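Alpha-glucosidase (Bacteroides thetaiotaomicron, PDB 5XFM) acts as a bifunctional beta-L-arabinopyranosidase and alpha-galactosidase, a calcium-containing glycoside hydrolase of family 97. Local coordinates at residues Asp306-Ile318 and Asn333-Leu347. The protein carries 1 engineered substitution. Numbering follows the deposited sequence.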
ATOM      1  N   ASP A 306      24.689  -7.035  -5.612  1.00 19.09           N
ATOM      2  CA  ASP A 306      25.590  -5.940  -5.984  1.00 21.59           C
ATOM      3  C   ASP A 306      26.595  -6.343  -7.065  1.00 23.16           C
ATOM      4  O   ASP A 306      27.066  -5.505  -7.834  1.00 25.23           O
ATOM      5  CB  ASP A 306      26.355  -5.431  -4.756  1.00 19.82           C
ATOM      6  CG  ASP A 306      25.509  -4.536  -3.850  1.00 19.90           C
ATOM      7  OD1 ASP A 306      24.381  -4.159  -4.228  1.00 20.49           O
ATOM      8  OD2 ASP A 306      25.992  -4.196  -2.749  1.00 23.67           O
ATOM      9  N   GLY A 307      26.926  -7.627  -7.116  1.00 23.96           N
ATOM     10  CA  GLY A 307      27.844  -8.138  -8.120  1.00 21.87           C
ATOM     11  C   GLY A 307      27.300  -8.039  -9.534  1.00 26.57           C
ATOM     12  O   GLY A 307      28.045  -8.170 -10.505  1.00 28.32           O
ATOM     13  N   SER A 308      25.996  -7.803  -9.654  1.00 22.50           N
ATOM     14  CA  SER A 308      25.358  -7.711 -10.964  1.00 22.52           C
ATOM     15  C   SER A 308      25.362  -6.292 -11.539  1.00 22.72           C
ATOM     16  O   SER A 308      25.022  -6.081 -12.707  1.00 17.47           O
ATOM     17  CB  SER A 308      23.927  -8.226 -10.875  1.00 20.16           C
ATOM     18  OG  SER A 308      23.178  -7.448  -9.959  1.00 22.33           O
ATOM     19  N   ILE A 309      25.761  -5.322 -10.727  1.00 21.13           N
ATOM     20  CA  ILE A 309      25.735  -3.933 -11.164  1.00 21.95           C
ATOM     21  C   ILE A 309      26.979  -3.613 -11.981  1.00 18.19           C
ATOM     22  O   ILE A 309      27.934  -2.999 -11.494  1.00 17.13           O
ATOM     23  CB  ILE A 309      25.610  -2.968  -9.973  1.00 23.85           C
ATOM     24  CG1 ILE A 309      24.420  -3.389  -9.115  1.00 23.95           C
ATOM     25  CG2 ILE A 309      25.424  -1.540 -10.460  1.00 19.13           C
ATOM     26  CD1 ILE A 309      23.096  -3.310  -9.846  1.00 17.42           C
ATOM     27  N   ASN A 310      26.953  -4.069 -13.228  1.00 19.22           N
ATOM     28  CA  ASN A 310      28.006  -3.809 -14.201  1.00 22.53           C
ATOM     29  C   ASN A 310      27.400  -3.889 -15.594  1.00 22.36           C
ATOM     30  O   ASN A 310      26.303  -4.415 -15.761  1.00 19.83           O
ATOM     31  CB  ASN A 310      29.166  -4.805 -14.055  1.00 18.92           C
ATOM     32  CG  ASN A 310      28.710  -6.248 -14.168  1.00 22.56           C
ATOM     33  OD1 ASN A 310      28.494  -6.757 -15.268  1.00 25.47           O
ATOM     34  ND2 ASN A 310      28.564  -6.915 -13.029  1.00 17.72           N
ATOM     35  N   TYR A 311      28.119  -3.377 -16.589  1.00 27.78           N
ATOM     36  CA  TYR A 311      27.595  -3.268 -17.950  1.00 25.30           C
ATOM     37  C   TYR A 311      27.088  -4.597 -18.525  1.00 20.80           C
ATOM     38  O   TYR A 311      25.970  -4.668 -19.032  1.00 29.93           O
ATOM     39  CB  TYR A 311      28.667  -2.679 -18.877  1.00 25.52           C
ATOM     40  CG  TYR A 311      28.135  -2.227 -20.221  1.00 27.44           C
ATOM     41  CD1 TYR A 311      27.990  -3.123 -21.272  1.00 30.22           C
ATOM     42  CD2 TYR A 311      27.757  -0.906 -20.431  1.00 30.07           C
ATOM     43  CE1 TYR A 311      27.497  -2.715 -22.499  1.00 27.62           C
ATOM     44  CE2 TYR A 311      27.262  -0.489 -21.655  1.00 30.47           C
ATOM     45  CZ  TYR A 311      27.135  -1.401 -22.684  1.00 29.39           C
ATOM     46  OH  TYR A 311      26.642  -0.997 -23.902  1.00 37.65           O
ATOM     47  N   ASP A 312      27.894  -5.646 -18.426  1.00 20.26           N
ATOM     48  CA  ASP A 312      27.597  -6.902 -19.115  1.00 26.01           C
ATOM     49  C   ASP A 312      26.409  -7.657 -18.522  1.00 22.97           C
ATOM     50  O   ASP A 312      25.596  -8.221 -19.255  1.00 26.24           O
ATOM     51  CB  ASP A 312      28.835  -7.813 -19.101  1.00 22.97           C
ATOM     52  CG  ASP A 312      29.965  -7.284 -19.970  1.00 24.82           C
ATOM     53  OD1 ASP A 312      29.712  -6.410 -20.831  1.00 28.91           O
ATOM     54  OD2 ASP A 312      31.111  -7.744 -19.793  1.00 32.91           O
ATOM     55  N   ASP A 313      26.301  -7.660 -17.199  1.00 23.59           N
ATOM     56  CA  ASP A 313      25.164  -8.293 -16.540  1.00 25.10           C
ATOM     57  C   ASP A 313      23.876  -7.547 -16.845  1.00 19.30           C
ATOM     58  O   ASP A 313      22.815  -8.152 -17.006  1.00 28.12           O
ATOM     59  CB  ASP A 313      25.387  -8.359 -15.030  1.00 23.77           C
ATOM     60  CG  ASP A 313      26.421  -9.401 -14.640  1.00 21.26           C
ATOM     61  OD1 ASP A 313      26.547 -10.416 -15.356  1.00 23.48           O
ATOM     62  OD2 ASP A 313      27.114  -9.199 -13.622  1.00 23.05           O
ATOM     63  N   GLN A 314      23.972  -6.227 -16.947  1.00 23.24           N
ATOM     64  CA  GLN A 314      22.805  -5.428 -17.301  1.00 20.69           C
ATOM     65  C   GLN A 314      22.426  -5.696 -18.749  1.00 18.98           C
ATOM     66  O   GLN A 314      21.252  -5.694 -19.087  1.00 22.36           O
ATOM     67  CB  GLN A 314      23.074  -3.943 -17.073  1.00 22.69           C
ATOM     68  CG  GLN A 314      23.238  -3.556 -15.596  1.00 24.95           C
ATOM     69  CD  GLN A 314      22.197  -4.186 -14.690  1.00 20.96           C
ATOM     70  OE1 GLN A 314      20.999  -4.040 -14.918  1.00 26.57           O
ATOM     71  NE2 GLN A 314      22.650  -4.861 -13.637  1.00 19.24           N
ATOM     72  N   VAL A 315      23.418  -5.952 -19.598  1.00 18.35           N
ATOM     73  CA  VAL A 315      23.144  -6.383 -20.965  1.00 19.65           C
ATOM     74  C   VAL A 315      22.375  -7.699 -20.927  1.00 20.77           C
ATOM     75  O   VAL A 315      21.396  -7.891 -21.649  1.00 24.85           O
ATOM     76  CB  VAL A 315      24.432  -6.559 -21.799  1.00 27.42           C
ATOM     77  CG1 VAL A 315      24.137  -7.321 -23.096  1.00 23.04           C
ATOM     78  CG2 VAL A 315      25.061  -5.210 -22.107  1.00 25.92           C
ATOM     79  N   ARG A 316      22.828  -8.601 -20.068  1.00 21.07           N
ATOM     80  CA  ARG A 316      22.168  -9.888 -19.881  1.00 23.85           C
ATOM     81  C   ARG A 316      20.700  -9.732 -19.491  1.00 26.67           C
ATOM     82  O   ARG A 316      19.832 -10.391 -20.064  1.00 30.28           O
ATOM     83  CB  ARG A 316      22.915 -10.703 -18.818  1.00 28.02           C
ATOM     84  CG  ARG A 316      24.067 -11.508 -19.384  1.00 26.52           C
ATOM     85  CD  ARG A 316      24.839 -12.243 -18.306  1.00 31.71           C
ATOM     86  NE  ARG A 316      25.988 -12.942 -18.874  1.00 36.42           N
ATOM     87  CZ  ARG A 316      27.246 -12.533 -18.736  1.00 38.96           C
ATOM     88  NH1 ARG A 316      27.514 -11.433 -18.041  1.00 30.98           N
ATOM     89  NH2 ARG A 316      28.235 -13.224 -19.290  1.00 43.49           N
ATOM     90  N   TYR A 317      20.415  -8.858 -18.529  1.00 19.50           N
ATOM     91  CA  TYR A 317      19.037  -8.693 -18.064  1.00 23.85           C
ATOM     92  C   TYR A 317      18.169  -7.898 -19.037  1.00 25.06           C
ATOM     93  O   TYR A 317      16.950  -8.075 -19.082  1.00 23.37           O
ATOM     94  CB  TYR A 317      19.025  -8.053 -16.675  1.00 24.16           C
ATOM     95  CG  TYR A 317      18.969  -9.099 -15.589  1.00 21.31           C
ATOM     96  CD1 TYR A 317      20.100  -9.832 -15.261  1.00 22.45           C
ATOM     97  CD2 TYR A 317      17.792  -9.361 -14.898  1.00 19.61           C
ATOM     98  CE1 TYR A 317      20.069 -10.797 -14.281  1.00 22.50           C
ATOM     99  CE2 TYR A 317      17.752 -10.332 -13.910  1.00 18.95           C
ATOM    100  CZ  TYR A 317      18.899 -11.043 -13.606  1.00 21.81           C
ATOM    101  OH  TYR A 317      18.894 -12.010 -12.629  1.00 21.84           O
ATOM    102  N   ILE A 318      18.796  -7.018 -19.806  1.00 22.99           N
ATOM    103  CA  ILE A 318      18.110  -6.334 -20.893  1.00 21.51           C
ATOM    104  C   ILE A 318      17.685  -7.347 -21.959  1.00 25.55           C
ATOM    105  O   ILE A 318      16.548  -7.325 -22.447  1.00 31.33           O
ATOM    106  CB  ILE A 318      19.013  -5.243 -21.507  1.00 25.82           C
ATOM    107  CG1 ILE A 318      19.084  -4.034 -20.569  1.00 21.65           C
ATOM    108  CG2 ILE A 318      18.509  -4.824 -22.872  1.00 23.85           C
ATOM    109  CD1 ILE A 318      20.159  -3.039 -20.931  1.00 19.76           C
ATOM    110  N   ASN A 333      21.074  -0.061  -7.301  1.00 18.38           N
ATOM    111  CA  ASN A 333      22.117   0.762  -6.676  1.00 20.64           C
ATOM    112  C   ASN A 333      23.547   0.500  -7.179  1.00 21.53           C
ATOM    113  O   ASN A 333      23.822  -0.564  -7.721  1.00 18.06           O
ATOM    114  CB  ASN A 333      22.091   0.569  -5.158  1.00 26.28           C
ATOM    115  CG  ASN A 333      22.262  -0.889  -4.745  1.00 23.53           C
ATOM    116  OD1 ASN A 333      22.703  -1.731  -5.527  1.00 28.08           O
ATOM    117  ND2 ASN A 333      21.926  -1.181  -3.501  1.00 23.24           N
ATOM    118  N   TRP A 334      24.416   1.496  -6.979  1.00 20.07           N
ATOM    119  CA  TRP A 334      25.835   1.539  -7.378  1.00 21.48           C
ATOM    120  C   TRP A 334      26.107   1.829  -8.858  1.00 22.21           C
ATOM    121  O   TRP A 334      27.273   1.930  -9.249  1.00 28.29           O
ATOM    122  CB  TRP A 334      26.578   0.240  -7.019  1.00 23.06           C
ATOM    123  CG  TRP A 334      26.622  -0.082  -5.566  1.00 19.20           C
ATOM    124  CD1 TRP A 334      26.016  -1.136  -4.942  1.00 18.52           C
ATOM    125  CD2 TRP A 334      27.293   0.659  -4.542  1.00 15.62           C
ATOM    126  NE1 TRP A 334      26.281  -1.104  -3.596  1.00 16.30           N
ATOM    127  CE2 TRP A 334      27.059  -0.011  -3.322  1.00 15.54           C
ATOM    128  CE3 TRP A 334      28.068   1.820  -4.536  1.00 16.08           C
ATOM    129  CZ2 TRP A 334      27.575   0.443  -2.109  1.00 15.19           C
ATOM    130  CZ3 TRP A 334      28.579   2.271  -3.328  1.00 18.69           C
ATOM    131  CH2 TRP A 334      28.328   1.583  -2.131  1.00 18.90           C
ATOM    132  N   TRP A 335      25.073   1.966  -9.682  1.00 21.00           N
ATOM    133  CA  TRP A 335      25.303   2.063 -11.129  1.00 26.66           C
ATOM    134  C   TRP A 335      26.090   3.307 -11.550  1.00 29.18           C
ATOM    135  O   TRP A 335      26.852   3.271 -12.520  1.00 22.84           O
ATOM    136  CB  TRP A 335      23.979   2.013 -11.904  1.00 19.27           C
ATOM    137  CG  TRP A 335      23.073   3.201 -11.732  1.00 25.31           C
ATOM    138  CD1 TRP A 335      21.987   3.289 -10.907  1.00 23.22           C
ATOM    139  CD2 TRP A 335      23.148   4.457 -12.428  1.00 20.95           C
ATOM    140  NE1 TRP A 335      21.396   4.522 -11.033  1.00 19.82           N
ATOM    141  CE2 TRP A 335      22.089   5.257 -11.958  1.00 18.79           C
ATOM    142  CE3 TRP A 335      24.015   4.985 -13.389  1.00 20.80           C
ATOM    143  CZ2 TRP A 335      21.873   6.554 -12.418  1.00 21.75           C
ATOM    144  CZ3 TRP A 335      23.802   6.274 -13.841  1.00 22.91           C
ATOM    145  CH2 TRP A 335      22.739   7.045 -13.355  1.00 22.56           C
ATOM    146  N   ASP A 336      25.925   4.402 -10.818  1.00 25.54           N
ATOM    147  CA  ASP A 336      26.582   5.646 -11.211  1.00 27.99           C
ATOM    148  C   ASP A 336      28.085   5.568 -11.030  1.00 24.31           C
ATOM    149  O   ASP A 336      28.834   6.292 -11.678  1.00 30.32           O
ATOM    150  CB  ASP A 336      26.042   6.821 -10.405  1.00 24.43           C
ATOM    151  CG  ASP A 336      26.414   6.727  -8.944  1.00 25.15           C
ATOM    152  OD1 ASP A 336      26.154   5.666  -8.346  1.00 25.16           O
ATOM    153  OD2 ASP A 336      27.000   7.689  -8.404  1.00 25.32           O
ATOM    154  N   THR A 337      28.516   4.690 -10.135  1.00 27.85           N
ATOM    155  CA  THR A 337      29.925   4.574  -9.799  1.00 25.53           C
ATOM    156  C   THR A 337      30.601   3.345 -10.428  1.00 28.53           C
ATOM    157  O   THR A 337      31.818   3.332 -10.622  1.00 32.86           O
ATOM    158  CB  THR A 337      30.098   4.565  -8.263  1.00 26.71           C
ATOM    159  OG1 THR A 337      31.404   5.036  -7.918  1.00 38.16           O
ATOM    160  CG2 THR A 337      29.878   3.180  -7.692  1.00 24.80           C
ATOM    161  N   ARG A 338      29.821   2.310 -10.730  1.00 30.45           N
ATOM    162  CA  ARG A 338      30.368   1.063 -11.270  1.00 27.49           C
ATOM    163  C   ARG A 338      30.090   0.886 -12.765  1.00 28.60           C
ATOM    164  O   ARG A 338      30.661   0.005 -13.406  1.00 25.81           O
ATOM    165  CB  ARG A 338      29.817  -0.131 -10.486  1.00 21.74           C
ATOM    166  CG  ARG A 338      30.269  -0.133  -9.042  1.00 29.60           C
ATOM    167  CD  ARG A 338      29.685  -1.281  -8.241  1.00 23.87           C
ATOM    168  NE  ARG A 338      29.953  -1.090  -6.817  1.00 28.98           N
ATOM    169  CZ  ARG A 338      29.686  -1.987  -5.874  1.00 27.85           C
ATOM    170  NH1 ARG A 338      29.134  -3.151  -6.197  1.00 28.56           N
ATOM    171  NH2 ARG A 338      29.963  -1.713  -4.606  1.00 22.22           N
ATOM    172  N   ILE A 339      29.207   1.719 -13.311  1.00 27.24           N
ATOM    173  CA  ILE A 339      28.940   1.748 -14.749  1.00 26.14           C
ATOM    174  C   ILE A 339      29.124   3.159 -15.313  1.00 32.67           C
ATOM    175  O   ILE A 339      29.768   3.350 -16.349  1.00 32.06           O
ATOM    176  CB  ILE A 339      27.518   1.244 -15.078  1.00 28.81           C
ATOM    177  CG1 ILE A 339      27.364  -0.222 -14.662  1.00 26.91           C
ATOM    178  CG2 ILE A 339      27.226   1.394 -16.564  1.00 26.42           C
ATOM    179  CD1 ILE A 339      25.927  -0.718 -14.620  1.00 23.08           C
ATOM    180  N   GLY A 340      28.541   4.139 -14.631  1.00 29.68           N
ATOM    181  CA  GLY A 340      28.720   5.534 -14.983  1.00 23.75           C
ATOM    182  C   GLY A 340      27.629   6.099 -15.865  1.00 25.22           C
ATOM    183  O   GLY A 340      26.973   5.368 -16.605  1.00 29.41           O
ATOM    184  N   HIS A 341      27.456   7.417 -15.789  1.00 28.26           N
ATOM    185  CA  HIS A 341      26.439   8.130 -16.555  1.00 29.04           C
ATOM    186  C   HIS A 341      26.699   8.008 -18.049  1.00 30.99           C
ATOM    187  O   HIS A 341      25.759   7.952 -18.847  1.00 30.76           O
ATOM    188  CB  HIS A 341      26.392   9.614 -16.164  1.00 23.03           C
ATOM    189  CG  HIS A 341      25.649   9.891 -14.891  1.00 23.70           C
ATOM    190  ND1 HIS A 341      26.141   9.545 -13.654  1.00 25.88           N
ATOM    191  CD2 HIS A 341      24.460  10.502 -14.669  1.00 26.13           C
ATOM    192  CE1 HIS A 341      25.282   9.919 -12.719  1.00 26.89           C
ATOM    193  NE2 HIS A 341      24.255  10.502 -13.309  1.00 26.44           N
ATOM    194  N   GLN A 342      27.976   7.979 -18.423  1.00 31.15           N
ATOM    195  CA  GLN A 342      28.372   8.007 -19.831  1.00 32.85           C
ATOM    196  C   GLN A 342      28.005   6.730 -20.577  1.00 30.12           C
ATOM    197  O   GLN A 342      27.434   6.780 -21.661  1.00 36.70           O
ATOM    198  CB  GLN A 342      29.879   8.213 -19.941  1.00 38.21           C
ATOM    199  CG  GLN A 342      30.367   9.574 -19.515  1.00 47.81           C
ATOM    200  CD  GLN A 342      31.582   9.467 -18.622  1.00 69.13           C
ATOM    201  OE1 GLN A 342      31.857   8.405 -18.054  1.00 67.40           O
ATOM    202  NE2 GLN A 342      32.306  10.569 -18.471  1.00 66.03           N
ATOM    203  N   ARG A 343      28.314   5.581 -19.982  1.00 33.00           N
ATOM    204  CA  ARG A 343      28.019   4.296 -20.618  1.00 34.62           C
ATOM    205  C   ARG A 343      26.548   3.942 -20.501  1.00 32.93           C
ATOM    206  O   ARG A 343      26.036   3.088 -21.245  1.00 35.01           O
ATOM    207  CB  ARG A 343      28.867   3.165 -20.032  1.00 34.85           C
ATOM    208  CG  ARG A 343      30.358   3.341 -20.207  1.00 35.10           C
ATOM    209  CD  ARG A 343      31.036   1.994 -20.106  1.00 35.34           C
ATOM    210  NE  ARG A 343      30.613   1.161 -21.232  1.00 37.38           N
ATOM    211  CZ  ARG A 343      30.807  -0.151 -21.324  1.00 40.16           C
ATOM    212  NH1 ARG A 343      31.394  -0.815 -20.335  1.00 34.88           N
ATOM    213  NH2 ARG A 343      30.387  -0.806 -22.399  1.00 36.14           N
ATOM    214  N   MET A 344      25.878   4.581 -19.546  1.00 34.35           N
ATOM    215  CA  MET A 344      24.440   4.408 -19.379  1.00 31.06           C
ATOM    216  C   MET A 344      23.695   4.732 -20.665  1.00 27.45           C
ATOM    217  O   MET A 344      22.697   4.101 -20.965  1.00 29.49           O
ATOM    218  CB  MET A 344      23.913   5.282 -18.242  1.00 26.94           C
ATOM    219  CG  MET A 344      22.454   5.022 -17.900  1.00 25.55           C
ATOM    220  SD  MET A 344      22.131   3.266 -17.590  1.00 27.58           S
ATOM    221  CE  MET A 344      23.163   2.966 -16.155  1.00 26.78           C
ATOM    222  N   LYS A 345      24.200   5.692 -21.433  1.00 29.91           N
ATOM    223  CA  LYS A 345      23.582   6.082 -22.700  1.00 29.46           C
ATOM    224  C   LYS A 345      23.624   4.963 -23.735  1.00 28.51           C
ATOM    225  O   LYS A 345      22.652   4.725 -24.464  1.00 28.93           O
ATOM    226  CB  LYS A 345      24.273   7.330 -23.248  1.00 31.26           C
ATOM    227  CG  LYS A 345      24.016   7.610 -24.718  1.00 39.01           C
ATOM    228  CD  LYS A 345      24.580   8.966 -25.116  1.00 42.72           C
ATOM    229  CE  LYS A 345      24.707   9.092 -26.625  1.00 48.99           C
ATOM    230  NZ  LYS A 345      25.790   8.201 -27.135  1.00 52.25           N
ATOM    231  N   SER A 346      24.751   4.266 -23.794  1.00 30.12           N
ATOM    232  CA  SER A 346      24.890   3.161 -24.731  1.00 29.69           C
ATOM    233  C   SER A 346      24.080   1.968 -24.247  1.00 27.86           C
ATOM    234  O   SER A 346      23.558   1.196 -25.050  1.00 26.73           O
ATOM    235  CB  SER A 346      26.364   2.789 -24.920  1.00 30.96           C
ATOM    236  OG  SER A 346      26.916   2.235 -23.740  1.00 37.77           O
ATOM    237  N   LEU A 347      23.952   1.835 -22.931  1.00 30.54           N
ATOM    238  CA  LEU A 347      23.105   0.789 -22.362  1.00 33.57           C
ATOM    239  C   LEU A 347      21.635   1.056 -22.712  1.00 26.44           C
ATOM    240  O   LEU A 347      20.893   0.140 -23.079  1.00 24.39           O
ATOM    241  CB  LEU A 347      23.305   0.701 -20.846  1.00 34.31           C
ATOM    242  CG  LEU A 347      23.302  -0.673 -20.164  1.00 34.95           C
ATOM    243  CD1 LEU A 347      24.022  -1.741 -20.988  1.00 20.81           C
ATOM    244  CD2 LEU A 347      23.929  -0.568 -18.781  1.00 35.75           C
TER
HETATM  245  O   HOH W   1      28.822  -3.401  -2.848  1.00 30.03           O
HETATM  246  O   HOH W   2      30.681  -1.300 -15.713  1.00 30.38           O
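The Tyr311 ring is covered on both faces: the Arg343 guanidinium lies flat over one, planes 8° apart and Arg343 CZ 3.6 Å from the ring centroid, a cation-pi stack, while Leu347 CD1 makes a CH-pi contact over the other. At the ring's edge Tyr311 OH donates to Ser346 OG (3.2 Å), whose own proton goes to Arg343 O. The Trp334 ring bears the Arg338 guanidinium on one face; at its edge NE1 bonds weakly to Asp306 OD2, the carboxylate nearly perpendicular to the ring. These groups join two neighbouring outer helices of the TIM-type barrel, 311-324 and 341-353, which flank strand 328-331 in the chain; segments 311-318 and 341-347 run in the same general direction, 27° apart, and Gln314 and Leu347 both touch Ile331 of that strand. CG of Tyr311 stands anti to the backbone N (chi1 -167°), which carries the ring across to the second helix. Leu347 enters as a knob among Tyr311, Gln314, Val315 and Ile318, with CD1 3.8 Å from Val315 CG2. In the loops ahead of the helices, Ile309 CG1 lies 3.2 Å from Asn333 O. Asp306 OD1 is hydrogen-bonded by Trp301 NE1, while water 1 donates to OD2 and accepts from Arg338 NH2 at 2.7 Å.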